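Local coordinates for protein N-(5'-phosphoribosyl)anthranilate isomerase (PDB 4AAJ) that catalyses the isomerisation of N-(5-phospho-beta-D-ribosyl)anthranilate to 1-(2-carboxyphenylamino)-1-deoxy-D-ribulose 5-phosphate, the third of five steps from chorismate to tryptophan, at residues L139-D153 with S167-A179. Sequence-based numbering, arbitrary orientation.
Sequences LSEISRYNADMVLLD and SSLVARKIPVIVA
Leu152 has more surface buried here than any other residue: its CD1 lies 4.0 Å from Val170 CB, with Val176 CG1 and the OG of Ser167 also close by. It leaves the sheet on the face it shares with Val150 and Val176, and with CG anti to the carbonyl carbon (chi1 -61°) its CD1 reaches Val176 and Val170. Farther out, Leu139 reaches from helix 131-144 across to helix 165-173. Leu139 CD1 lies 3.7 Å from Lys173 CG, the two side chains crossing at about a right angle, while CD2 rests on Val170 and Ile174. Nearer the sheet, Ile142 and Ile174 reach toward each other tip to tip, their CD1 atoms 3.6 Å apart, and Val150 CG2 touches the same Ile174 methyl.

On the opposite face of the sheet Ile177 is the main partner. Its CG1 packs 3.7 Å from Met149 CG, and its CG2 meets Leu151 CD1, which also touches Ala179 CB. Met149 is bent at chi2 and chi3, and this brings its sulfur and CE against Pro175.

The strands themselves run parallel at 23°, joined by three backbone hydrogen bonds: Ile177 N to Val150 O (2.8 Å), Leu152 N to Ile177 O and Ala179 N to Leu152 O.

Strand 149-153, helix 165-173 and strand 176-179 form one beta-alpha-beta crossover of the TIM barrel; helix 131-144 belongs to the preceding one. Strand 149-153 is hydrogen-bonded on its other side to strand 117-123, strand 176-179 adjoins strand 198-201, and both helices cover the outside, while Leu151, Ile177 and Ala179 face the barrel interior beside Asp200.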
loop_
_atom_site.group_PDB
_atom_site.type_symbol
_atom_site.label_atom_id
_atom_site.label_comp_id
_atom_site.label_asym_id
_atom_site.label_seq_id
_atom_site.Cartn_x
_atom_site.Cartn_y
_atom_site.Cartn_z
ATOM N N LEU A 139 1.715 -17.075 -4.510
ATOM C CA LEU A 139 2.522 -16.760 -5.699
ATOM C C LEU A 139 1.834 -17.078 -7.029
ATOM O O LEU A 139 1.962 -16.314 -7.987
ATOM C CB LEU A 139 3.908 -17.413 -5.626
ATOM C CG LEU A 139 4.935 -16.763 -4.689
ATOM C CD1 LEU A 139 6.072 -17.733 -4.395
ATOM C CD2 LEU A 139 5.485 -15.451 -5.242
ATOM N N SER A 140 1.102 -18.190 -7.093
ATOM C CA SER A 140 0.320 -18.499 -8.297
ATOM C C SER A 140 -0.891 -17.576 -8.409
ATOM O O SER A 140 -1.323 -17.238 -9.510
ATOM C CB SER A 140 -0.113 -19.969 -8.331
ATOM O OG SER A 140 -0.803 -20.327 -7.150
ATOM N N GLU A 141 -1.425 -17.171 -7.258
ATOM C CA GLU A 141 -2.516 -16.197 -7.176
ATOM C C GLU A 141 -2.046 -14.829 -7.690
ATOM O O GLU A 141 -2.792 -14.131 -8.381
ATOM C CB GLU A 141 -2.989 -16.107 -5.724
ATOM C CG GLU A 141 -4.301 -15.380 -5.476
ATOM C CD GLU A 141 -4.635 -15.310 -3.990
ATOM O OE1 GLU A 141 -4.420 -16.319 -3.275
ATOM O OE2 GLU A 141 -5.103 -14.243 -3.531
ATOM N N ILE A 142 -0.802 -14.479 -7.359
ATOM C CA ILE A 142 -0.140 -13.244 -7.796
ATOM C C ILE A 142 0.158 -13.240 -9.309
ATOM O O ILE A 142 -0.148 -12.267 -10.001
ATOM C CB ILE A 142 1.136 -12.983 -6.953
ATOM C CG1 ILE A 142 0.749 -12.550 -5.527
ATOM C CG2 ILE A 142 2.055 -11.953 -7.599
ATOM C CD1 ILE A 142 1.867 -12.662 -4.508
ATOM N N SER A 143 0.732 -14.331 -9.821
ATOM C CA SER A 143 1.066 -14.432 -11.247
ATOM C C SER A 143 -0.170 -14.401 -12.167
ATOM O O SER A 143 -0.036 -14.234 -13.379
ATOM C CB SER A 143 1.938 -15.672 -11.523
ATOM O OG SER A 143 1.233 -16.878 -11.266
ATOM N N ARG A 144 -1.356 -14.553 -11.584
ATOM C CA ARG A 144 -2.636 -14.438 -12.295
ATOM C C ARG A 144 -2.984 -12.978 -12.640
ATOM O O ARG A 144 -3.554 -12.694 -13.696
ATOM C CB ARG A 144 -3.744 -15.075 -11.454
ATOM C CG ARG A 144 -5.131 -15.072 -12.079
ATOM C CD ARG A 144 -6.145 -15.666 -11.115
ATOM N NE ARG A 144 -7.470 -15.064 -11.261
ATOM C CZ ARG A 144 -8.457 -15.188 -10.375
ATOM N NH1 ARG A 144 -8.279 -15.894 -9.264
ATOM N NH2 ARG A 144 -9.626 -14.604 -10.600
ATOM N N TYR A 145 -2.640 -12.059 -11.744
ATOM C CA TYR A 145 -2.804 -10.625 -12.003
ATOM C C TYR A 145 -1.507 -10.080 -12.591
ATOM O O TYR A 145 -0.454 -10.688 -12.441
ATOM C CB TYR A 145 -3.176 -9.890 -10.713
ATOM C CG TYR A 145 -4.454 -10.394 -10.070
ATOM C CD1 TYR A 145 -4.462 -11.561 -9.313
ATOM C CD2 TYR A 145 -5.656 -9.712 -10.231
ATOM C CE1 TYR A 145 -5.628 -12.034 -8.731
ATOM C CE2 TYR A 145 -6.826 -10.176 -9.649
ATOM C CZ TYR A 145 -6.807 -11.333 -8.903
ATOM O OH TYR A 145 -7.965 -11.803 -8.325
ATOM N N ASN A 146 -1.592 -8.951 -13.288
ATOM C CA ASN A 146 -0.416 -8.328 -13.887
ATOM C C ASN A 146 -0.082 -7.020 -13.162
ATOM O O ASN A 146 0.090 -5.967 -13.785
ATOM C CB ASN A 146 -0.646 -8.109 -15.391
ATOM C CG ASN A 146 0.546 -7.483 -16.089
ATOM O OD1 ASN A 146 1.686 -7.901 -15.891
ATOM N ND2 ASN A 146 0.285 -6.466 -16.909
ATOM N N ALA A 147 0.007 -7.099 -11.836
ATOM C CA ALA A 147 0.227 -5.911 -11.010
ATOM C C ALA A 147 1.682 -5.471 -11.060
ATOM O O ALA A 147 2.587 -6.304 -11.131
ATOM C CB ALA A 147 -0.218 -6.162 -9.574
ATOM N N ASP A 148 1.899 -4.156 -11.038
ATOM C CA ASP A 148 3.239 -3.570 -11.003
ATOM C C ASP A 148 3.949 -3.746 -9.663
ATOM O O ASP A 148 5.178 -3.720 -9.598
ATOM C CB ASP A 148 3.169 -2.086 -11.351
ATOM C CG ASP A 148 2.638 -1.850 -12.752
ATOM O OD1 ASP A 148 3.340 -2.237 -13.715
ATOM O OD2 ASP A 148 1.511 -1.319 -12.895
ATOM N N MET A 149 3.179 -3.881 -8.588
ATOM C CA MET A 149 3.748 -4.119 -7.257
ATOM C C MET A 149 2.757 -4.923 -6.445
ATOM O O MET A 149 1.547 -4.784 -6.618
ATOM C CB MET A 149 4.089 -2.794 -6.553
ATOM C CG MET A 149 4.750 -2.925 -5.171
ATOM S SD MET A 149 6.220 -3.992 -5.101
ATOM C CE MET A 149 7.339 -3.040 -6.132
ATOM N N VAL A 150 3.278 -5.782 -5.577
ATOM C CA VAL A 150 2.445 -6.583 -4.695
ATOM C C VAL A 150 2.500 -6.002 -3.285
ATOM O O VAL A 150 3.573 -5.730 -2.738
ATOM C CB VAL A 150 2.905 -8.070 -4.681
ATOM C CG1 VAL A 150 2.344 -8.809 -3.482
ATOM C CG2 VAL A 150 2.502 -8.774 -5.961
ATOM N N LEU A 151 1.336 -5.825 -2.684
ATOM C CA LEU A 151 1.262 -5.436 -1.295
ATOM C C LEU A 151 0.714 -6.639 -0.540
ATOM O O LEU A 151 -0.262 -7.242 -0.983
ATOM C CB LEU A 151 0.352 -4.212 -1.117
ATOM C CG LEU A 151 -0.015 -3.780 0.308
ATOM C CD1 LEU A 151 1.165 -3.214 1.075
ATOM C CD2 LEU A 151 -1.148 -2.752 0.256
ATOM N N LEU A 152 1.377 -7.016 0.549
ATOM C CA LEU A 152 0.928 -8.139 1.381
ATOM C C LEU A 152 0.382 -7.607 2.692
ATOM O O LEU A 152 1.098 -6.932 3.430
ATOM C CB LEU A 152 2.074 -9.126 1.648
ATOM C CG LEU A 152 2.736 -9.832 0.457
ATOM C CD1 LEU A 152 3.783 -10.822 0.976
ATOM C CD2 LEU A 152 1.722 -10.525 -0.434
ATOM N N ASP A 153 -0.891 -7.905 2.964
ATOM C CA ASP A 153 -1.563 -7.475 4.197
ATOM C C ASP A 153 -1.454 -8.541 5.261
ATOM O O ASP A 153 -1.959 -9.646 5.068
ATOM C CB ASP A 153 -3.059 -7.246 3.967
ATOM C CG ASP A 153 -3.348 -6.175 2.960
ATOM O OD1 ASP A 153 -2.672 -5.125 2.979
ATOM O OD2 ASP A 153 -4.281 -6.381 2.154
ATOM N N SER A 167 5.073 -14.414 4.384
ATOM C CA SER A 167 5.571 -13.148 3.827
ATOM C C SER A 167 7.051 -13.216 3.432
ATOM O O SER A 167 7.415 -12.800 2.334
ATOM C CB SER A 167 5.289 -11.978 4.776
ATOM O OG SER A 167 3.897 -11.700 4.799
ATOM N N SER A 168 7.877 -13.758 4.328
ATOM C CA SER A 168 9.308 -13.999 4.088
ATOM C C SER A 168 9.601 -14.693 2.764
ATOM O O SER A 168 10.510 -14.291 2.033
ATOM C CB SER A 168 9.904 -14.841 5.226
ATOM O OG SER A 168 10.311 -14.022 6.309
ATOM N N LEU A 169 8.823 -15.729 2.470
ATOM C CA LEU A 169 9.047 -16.586 1.308
ATOM C C LEU A 169 8.475 -16.025 0.008
ATOM O O LEU A 169 9.025 -16.259 -1.075
ATOM C CB LEU A 169 8.483 -17.977 1.577
ATOM C CG LEU A 169 9.091 -18.711 2.780
ATOM C CD1 LEU A 169 8.189 -19.860 3.186
ATOM C CD2 LEU A 169 10.512 -19.193 2.503
ATOM N N VAL A 170 7.374 -15.281 0.112
ATOM C CA VAL A 170 6.860 -14.556 -1.049
ATOM C C VAL A 170 7.855 -13.450 -1.404
ATOM O O VAL A 170 8.190 -13.273 -2.574
ATOM C CB VAL A 170 5.440 -13.972 -0.823
ATOM C CG1 VAL A 170 4.934 -13.287 -2.087
ATOM C CG2 VAL A 170 4.458 -15.059 -0.412
ATOM N N ALA A 171 8.342 -12.744 -0.389
ATOM C CA ALA A 171 9.273 -11.623 -0.582
ATOM C C ALA A 171 10.590 -12.060 -1.244
ATOM O O ALA A 171 11.207 -11.289 -1.980
ATOM C CB ALA A 171 9.531 -10.906 0.732
ATOM N N ARG A 172 10.996 -13.300 -0.979
ATOM C CA ARG A 172 12.189 -13.882 -1.601
ATOM C C ARG A 172 12.024 -14.115 -3.101
ATOM O O ARG A 172 12.988 -13.987 -3.864
ATOM C CB ARG A 172 12.595 -15.176 -0.895
ATOM C CG ARG A 172 13.359 -14.952 0.403
ATOM C CD ARG A 172 13.837 -16.271 0.988
ATOM N NE ARG A 172 14.915 -16.862 0.192
ATOM C CZ ARG A 172 15.211 -18.158 0.165
ATOM N NH1 ARG A 172 14.508 -19.025 0.888
ATOM N NH2 ARG A 172 16.211 -18.592 -0.593
ATOM N N LYS A 173 10.804 -14.436 -3.521
ATOM C CA LYS A 173 10.508 -14.718 -4.924
ATOM C C LYS A 173 10.194 -13.464 -5.740
ATOM O O LYS A 173 10.568 -13.376 -6.910
ATOM C CB LYS A 173 9.355 -15.722 -5.044
ATOM C CG LYS A 173 9.722 -17.164 -4.715
ATOM C CD LYS A 173 10.002 -17.972 -5.974
ATOM C CE LYS A 173 10.348 -19.416 -5.641
ATOM N NZ LYS A 173 10.788 -20.174 -6.849
ATOM N N ILE A 174 9.492 -12.503 -5.135
ATOM C CA ILE A 174 9.017 -11.320 -5.869
ATOM C C ILE A 174 9.140 -10.043 -5.019
ATOM O O ILE A 174 9.121 -10.126 -3.795
ATOM C CB ILE A 174 7.556 -11.494 -6.354
ATOM C CG1 ILE A 174 6.619 -11.729 -5.173
ATOM C CG2 ILE A 174 7.437 -12.645 -7.347
ATOM C CD1 ILE A 174 5.170 -11.464 -5.481
ATOM N N PRO A 175 9.269 -8.861 -5.663
ATOM C CA PRO A 175 9.264 -7.638 -4.858
ATOM C C PRO A 175 7.907 -7.484 -4.190
ATOM O O PRO A 175 6.896 -7.626 -4.853
ATOM C CB PRO A 175 9.432 -6.520 -5.900
ATOM C CG PRO A 175 9.985 -7.198 -7.112
ATOM C CD PRO A 175 9.343 -8.554 -7.104
ATOM N N VAL A 176 7.900 -7.248 -2.886
ATOM C CA VAL A 176 6.652 -6.979 -2.159
ATOM C C VAL A 176 6.788 -5.808 -1.200
ATOM O O VAL A 176 7.872 -5.526 -0.684
ATOM C CB VAL A 176 6.126 -8.197 -1.347
ATOM C CG1 VAL A 176 5.924 -9.422 -2.227
ATOM C CG2 VAL A 176 7.039 -8.521 -0.183
ATOM N N ILE A 177 5.663 -5.142 -0.949
ATOM C CA ILE A 177 5.547 -4.189 0.145
ATOM C C ILE A 177 4.733 -4.903 1.203
ATOM O O ILE A 177 3.715 -5.497 0.882
ATOM C CB ILE A 177 4.786 -2.908 -0.310
ATOM C CG1 ILE A 177 5.423 -2.312 -1.570
ATOM C CG2 ILE A 177 4.675 -1.892 0.813
ATOM C CD1 ILE A 177 6.847 -1.851 -1.407
ATOM N N VAL A 178 5.196 -4.891 2.447
ATOM C CA VAL A 178 4.477 -5.592 3.507
ATOM C C VAL A 178 3.756 -4.570 4.410
ATOM O O VAL A 178 4.268 -3.488 4.665
ATOM C CB VAL A 178 5.424 -6.554 4.262
ATOM C CG1 VAL A 178 6.465 -5.781 5.074
ATOM C CG2 VAL A 178 4.645 -7.538 5.130
ATOM N N ALA A 179 2.542 -4.892 4.839
ATOM C CA ALA A 179 1.776 -3.976 5.686
ATOM C C ALA A 179 0.965 -4.742 6.712
ATOM O O ALA A 179 0.652 -5.919 6.514
ATOM C CB ALA A 179 0.854 -3.110 4.843
#